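Local coordinates for protein 3'-5' exonuclease crn-4 (Caenorhabditis elegans, PDB 5DK5) that digests RNA and DNA as a metal-dependent 3'-5' exonuclease of the DEDDh family and takes part in DNA degradation during apoptosis, at residues L22-E27 and A143-Y148; F44-Y49 and E100-W105. All blocks are in the same frame, centred on the assembly; numbering follows the deposited sequence.

Contact 1. Residues L22-E27 and A143-Y148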
# COMPACT_ATOMS: atom_id res chain seq x y z
N LEU B 22 16.78 -27.08 3.93
CA LEU B 22 16.82 -25.69 3.51
C LEU B 22 15.93 -24.85 4.41
O LEU B 22 14.71 -24.94 4.35
CB LEU B 22 16.38 -25.56 2.05
CG LEU B 22 17.16 -26.37 1.03
CD1 LEU B 22 16.59 -26.16 -0.37
CD2 LEU B 22 18.64 -26.01 1.05
N ILE B 23 16.54 -24.02 5.24
CA ILE B 23 15.78 -23.14 6.12
C ILE B 23 15.24 -21.98 5.29
O ILE B 23 15.99 -21.11 4.85
CB ILE B 23 16.64 -22.61 7.28
CG1 ILE B 23 17.08 -23.76 8.19
CG2 ILE B 23 15.87 -21.58 8.10
CD1 ILE B 23 18.34 -24.46 7.74
N LEU B 24 13.92 -21.96 5.09
CA LEU B 24 13.27 -21.01 4.20
C LEU B 24 12.57 -19.90 4.97
O LEU B 24 12.02 -20.13 6.05
CB LEU B 24 12.28 -21.74 3.30
CG LEU B 24 11.40 -20.90 2.38
CD1 LEU B 24 11.14 -21.65 1.08
CD2 LEU B 24 10.07 -20.55 3.04
N ASP B 25 12.56 -18.69 4.40
CA ASP B 25 11.90 -17.55 5.02
C ASP B 25 11.41 -16.54 3.99
O ASP B 25 12.17 -16.07 3.15
CB ASP B 25 12.85 -16.85 6.00
CG ASP B 25 12.19 -15.68 6.70
OD1 ASP B 25 12.14 -14.58 6.13
OD2 ASP B 25 11.71 -15.88 7.84
N PHE B 26 10.12 -16.20 4.09
CA PHE B 26 9.53 -15.16 3.27
C PHE B 26 9.19 -13.94 4.12
O PHE B 26 8.73 -14.07 5.25
CB PHE B 26 8.25 -15.66 2.57
CG PHE B 26 8.50 -16.64 1.46
CD1 PHE B 26 9.32 -16.32 0.40
CD2 PHE B 26 7.87 -17.87 1.47
CE1 PHE B 26 9.53 -17.22 -0.63
CE2 PHE B 26 8.08 -18.78 0.44
CZ PHE B 26 8.91 -18.45 -0.61
N GLU B 27 9.43 -12.76 3.56
CA GLU B 27 8.90 -11.52 4.10
C GLU B 27 7.97 -10.93 3.06
O GLU B 27 8.23 -11.04 1.86
CB GLU B 27 10.02 -10.55 4.46
CG GLU B 27 11.00 -11.10 5.48
CD GLU B 27 10.35 -11.44 6.81
OE1 GLU B 27 9.40 -10.73 7.21
OE2 GLU B 27 10.79 -12.41 7.46
N ALA B 143 5.73 -29.36 -5.52
CA ALA B 143 5.64 -30.51 -4.64
C ALA B 143 6.48 -30.34 -3.38
O ALA B 143 6.14 -30.88 -2.32
CB ALA B 143 6.06 -31.77 -5.38
N PHE B 144 7.58 -29.60 -3.48
CA PHE B 144 8.48 -29.43 -2.34
C PHE B 144 8.02 -28.30 -1.41
O PHE B 144 8.66 -28.04 -0.38
CB PHE B 144 9.92 -29.17 -2.81
CG PHE B 144 10.05 -28.13 -3.89
CD1 PHE B 144 9.88 -26.79 -3.61
CD2 PHE B 144 10.37 -28.50 -5.18
CE1 PHE B 144 10.01 -25.83 -4.60
CE2 PHE B 144 10.50 -27.56 -6.18
CZ PHE B 144 10.32 -26.22 -5.89
N PHE B 145 6.92 -27.63 -1.76
CA PHE B 145 6.29 -26.67 -0.86
C PHE B 145 5.03 -27.25 -0.21
O PHE B 145 4.43 -26.62 0.66
CB PHE B 145 5.91 -25.38 -1.61
CG PHE B 145 7.06 -24.41 -1.80
CD1 PHE B 145 8.32 -24.65 -1.29
CD2 PHE B 145 6.84 -23.22 -2.49
CE1 PHE B 145 9.35 -23.74 -1.46
CE2 PHE B 145 7.87 -22.30 -2.66
CZ PHE B 145 9.12 -22.57 -2.15
N ARG B 146 4.63 -28.45 -0.63
CA ARG B 146 3.44 -29.10 -0.09
C ARG B 146 3.81 -30.16 0.95
O ARG B 146 2.95 -30.87 1.47
CB ARG B 146 2.61 -29.71 -1.22
CG ARG B 146 1.94 -28.66 -2.10
CD ARG B 146 1.00 -29.28 -3.12
NE ARG B 146 -0.03 -30.10 -2.49
CZ ARG B 146 -1.10 -30.58 -3.12
NH1 ARG B 146 -1.29 -30.31 -4.41
NH2 ARG B 146 -1.98 -31.32 -2.47
N GLN B 147 5.10 -30.26 1.25
CA GLN B 147 5.58 -30.99 2.41
C GLN B 147 6.76 -30.22 2.99
O GLN B 147 7.60 -29.72 2.25
CB GLN B 147 5.99 -32.42 2.05
CG GLN B 147 7.14 -32.53 1.05
CD GLN B 147 7.72 -33.93 0.98
OE1 GLN B 147 8.94 -34.11 0.89
NE2 GLN B 147 6.85 -34.94 1.01
N TYR B 148 6.80 -30.10 4.31
CA TYR B 148 7.85 -29.32 4.95
C TYR B 148 7.94 -29.60 6.44
O TYR B 148 7.15 -30.37 6.99
CB TYR B 148 7.60 -27.82 4.72
CG TYR B 148 6.29 -27.33 5.28
CD1 TYR B 148 5.13 -27.35 4.51
CD2 TYR B 148 6.21 -26.83 6.57
CE1 TYR B 148 3.93 -26.90 5.01
CE2 TYR B 148 5.01 -26.38 7.08
CZ TYR B 148 3.88 -26.41 6.30
OH TYR B 148 2.68 -25.96 6.81
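Leu24 and Phe26, both on strand 20-28, reach the ring of Phe145, which enters from the turn just ahead of strand 147-150. Both strands belong to the mixed sheet of the RNase H-like exonuclease fold and are separated in it by strand 116-120, so this is a contact of side chains on one face of the sheet, with no hydrogen bond between the two segments. The apolar contacts are two, and small in area. Leu24 CG lies anti to the backbone N (chi1 175°), which carries the methyl CD1 to 3.7 Å from Phe145 CE1 and 3.9 Å from Phe145 CZ; the two side chains run at about a right angle to each other, and the methyl approaches the ring obliquely. Phe26 is a looser partner: its CZ is 4.4 Å from Phe145 CZ, and Phe145 arrives at the edge of the Phe26 ring, close to its plane. Further groups surround the Phe145 ring: Phe118 of the intervening strand meets it edge-to-face, and Leu126 and Met134 of helix 124-136 touch it. Polar groups on strand 20-28 have other work. Asp25 and Glu27 bind the magnesium ion together with Asp194, and Asp25 OD1 lies 2.9 Å from Glu27 OE2, two acceptors with no hydrogen bond between them, a closeness consistent with shared metal binding. Their side chains leave the strand on the opposite side from Leu24 and Phe26, and both touch Ala191 of helix 191-207. Around Asp25 and Glu27 the strand thus turns carboxylates to the metal and, on its other side, Leu24 and Phe26 to Phe145. Within the turn, the neighbouring ring of Phe144 sets its CE1 3.8 Å above the plane of the Phe145 ring, displaced toward the rim.

Contact 2. Residues F44-Y49 and E100-W105; sequences FAIVAY and EQFQQW
The ring of Phe102 receives two side chains of strand 41-50, Phe44 and Ile46. Phe44 CZ lies over one face of it, 3.7 Å from Phe102 CG and displaced toward the rim; with centroids 5.0 Å apart and planes at 35°, the two rings meet obliquely. Ile46 CD1 comes obliquely to the same ring, 3.3 Å from Phe102 CE1, a tight fit for two carbons. The other Ile46 branch, CG2, is turned mainly to Trp105, 3.9 Å from Trp105 CH2 at the far end of the indole. That arrangement follows from chi1 of -58°, which places CG1 beside the backbone N and CG2 anti to it, so one isoleucine spans two aromatic residues three positions apart, nearly one helical turn. These groups are positioned by a helix packed nearly along the strand: the axes of the two short segments approach to 11.1 Å, their directions 12° apart. Farther out, Phe62 of strand 55-65 meets Phe44 edge-to-face and also touches Phe102 and Trp105, while Phe118 lies against both Ile46 and Phe102. With an alanine here instead of Phe102, a gap would probably open between helix and sheet, leaving Phe44 CZ without the face it rests on and Ile46 CD1 without its closest contact across the two segments. Every atom that meets across this interface is carbon and no hydrogen bond crosses it, which suggests that here helix 95-109 is held on the sheet mainly by apolar packing.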
# COMPACT_ATOMS: atom_id res chain seq x y z
N PHE B 44 13.10 -13.16 -0.32
CA PHE B 44 13.15 -14.60 -0.48
C PHE B 44 14.50 -15.11 0.02
O PHE B 44 15.51 -14.94 -0.66
CB PHE B 44 12.93 -14.96 -1.96
CG PHE B 44 12.55 -16.40 -2.21
CD1 PHE B 44 12.86 -17.40 -1.31
CD2 PHE B 44 11.89 -16.74 -3.38
CE1 PHE B 44 12.50 -18.71 -1.56
CE2 PHE B 44 11.53 -18.05 -3.64
CZ PHE B 44 11.84 -19.04 -2.73
N ALA B 45 14.51 -15.71 1.21
CA ALA B 45 15.76 -16.08 1.87
C ALA B 45 15.83 -17.57 2.22
O ALA B 45 14.89 -18.12 2.81
CB ALA B 45 15.96 -15.24 3.12
N ILE B 46 16.94 -18.20 1.86
CA ILE B 46 17.18 -19.60 2.18
C ILE B 46 18.63 -19.80 2.63
O ILE B 46 19.54 -19.18 2.09
CB ILE B 46 16.89 -20.53 0.97
CG1 ILE B 46 15.44 -20.37 0.50
CG2 ILE B 46 17.17 -21.99 1.34
CD1 ILE B 46 15.12 -21.13 -0.78
N VAL B 47 18.82 -20.67 3.62
CA VAL B 47 20.15 -21.12 4.01
C VAL B 47 20.12 -22.64 4.16
O VAL B 47 19.15 -23.21 4.68
CB VAL B 47 20.62 -20.47 5.33
CG1 VAL B 47 19.72 -20.85 6.49
CG2 VAL B 47 22.07 -20.86 5.63
N ALA B 48 21.18 -23.29 3.70
CA ALA B 48 21.24 -24.75 3.69
C ALA B 48 21.87 -25.29 4.96
O ALA B 48 22.79 -24.69 5.51
CB ALA B 48 22.00 -25.23 2.47
N TYR B 49 21.36 -26.43 5.43
CA TYR B 49 21.93 -27.13 6.58
C TYR B 49 22.31 -28.55 6.19
O TYR B 49 21.49 -29.32 5.70
CB TYR B 49 20.94 -27.15 7.75
CG TYR B 49 21.41 -27.98 8.92
CD1 TYR B 49 22.44 -27.54 9.74
CD2 TYR B 49 20.84 -29.21 9.19
CE1 TYR B 49 22.87 -28.29 10.81
CE2 TYR B 49 21.26 -29.97 10.26
CZ TYR B 49 22.28 -29.51 11.07
OH TYR B 49 22.71 -30.27 12.13
N GLU B 100 11.91 -18.32 -10.55
CA GLU B 100 12.61 -19.05 -11.61
C GLU B 100 14.09 -19.18 -11.27
O GLU B 100 14.71 -20.22 -11.51
CB GLU B 100 12.41 -18.35 -12.95
CG GLU B 100 13.20 -18.95 -14.10
CD GLU B 100 12.89 -20.42 -14.33
OE1 GLU B 100 11.75 -20.84 -14.05
OE2 GLU B 100 13.80 -21.16 -14.77
N GLN B 101 14.67 -18.11 -10.71
CA GLN B 101 16.06 -18.14 -10.28
C GLN B 101 16.24 -19.11 -9.12
O GLN B 101 17.28 -19.75 -8.98
CB GLN B 101 16.52 -16.73 -9.88
CG GLN B 101 16.59 -15.75 -11.04
CD GLN B 101 16.82 -14.32 -10.59
OE1 GLN B 101 16.46 -13.94 -9.48
NE2 GLN B 101 17.41 -13.51 -11.46
N PHE B 102 15.21 -19.21 -8.29
CA PHE B 102 15.23 -20.10 -7.14
C PHE B 102 15.22 -21.56 -7.58
O PHE B 102 15.92 -22.40 -7.01
CB PHE B 102 14.04 -19.81 -6.23
CG PHE B 102 13.60 -20.99 -5.40
CD1 PHE B 102 14.34 -21.39 -4.30
CD2 PHE B 102 12.44 -21.68 -5.71
CE1 PHE B 102 13.93 -22.47 -3.54
CE2 PHE B 102 12.03 -22.75 -4.95
CZ PHE B 102 12.77 -23.15 -3.86
N GLN B 103 14.44 -21.87 -8.62
CA GLN B 103 14.39 -23.23 -9.15
C GLN B 103 15.73 -23.63 -9.77
O GLN B 103 16.19 -24.76 -9.58
CB GLN B 103 13.28 -23.36 -10.18
CG GLN B 103 11.88 -23.29 -9.59
CD GLN B 103 10.81 -23.63 -10.59
OE1 GLN B 103 10.54 -22.86 -11.52
NE2 GLN B 103 10.18 -24.79 -10.42
N GLN B 104 16.34 -22.71 -10.51
CA GLN B 104 17.64 -22.97 -11.11
C GLN B 104 18.70 -23.18 -10.03
O GLN B 104 19.61 -24.00 -10.19
CB GLN B 104 18.04 -21.82 -12.04
CG GLN B 104 19.39 -22.01 -12.71
CD GLN B 104 19.46 -23.30 -13.50
OE1 GLN B 104 18.55 -23.63 -14.26
NE2 GLN B 104 20.53 -24.06 -13.30
N TRP B 105 18.58 -22.42 -8.95
CA TRP B 105 19.50 -22.53 -7.82
C TRP B 105 19.49 -23.94 -7.24
O TRP B 105 20.54 -24.49 -6.91
CB TRP B 105 19.14 -21.50 -6.75
CG TRP B 105 20.05 -21.48 -5.56
CD1 TRP B 105 21.35 -21.06 -5.53
CD2 TRP B 105 19.72 -21.88 -4.22
NE1 TRP B 105 21.85 -21.18 -4.25
CE2 TRP B 105 20.87 -21.68 -3.43
CE3 TRP B 105 18.57 -22.39 -3.62
CZ2 TRP B 105 20.90 -21.97 -2.07
CZ3 TRP B 105 18.60 -22.69 -2.26
CH2 TRP B 105 19.76 -22.48 -1.51

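Overall arrangement
Contacts 1 and 2 have centres 10 Å apart and both reach the same sheet, with contact 2 nested in the chain loop that contact 1 closes. Their strands, 20-28 and 41-50, are antiparallel neighbours, linked by probable hydrogen bonds from Ile23 N to Val47 O (2.8 Å) and from Asp25 N to Ala45 O (2.9 Å). The apolar groups merge as well: Phe26 CE1 is 3.4 Å from Phe44 CD1, and Phe144 CE1 is 3.7 Å from Phe102 CE2. Contact 1 lies nearer the catalytic centre, with the Phe26 side chain about 7 Å from the magnesium ion and about 10 Å from the bound inhibitor MES; the Phe44 side chain is about 11 Å from the magnesium ion and about 12 Å from MES.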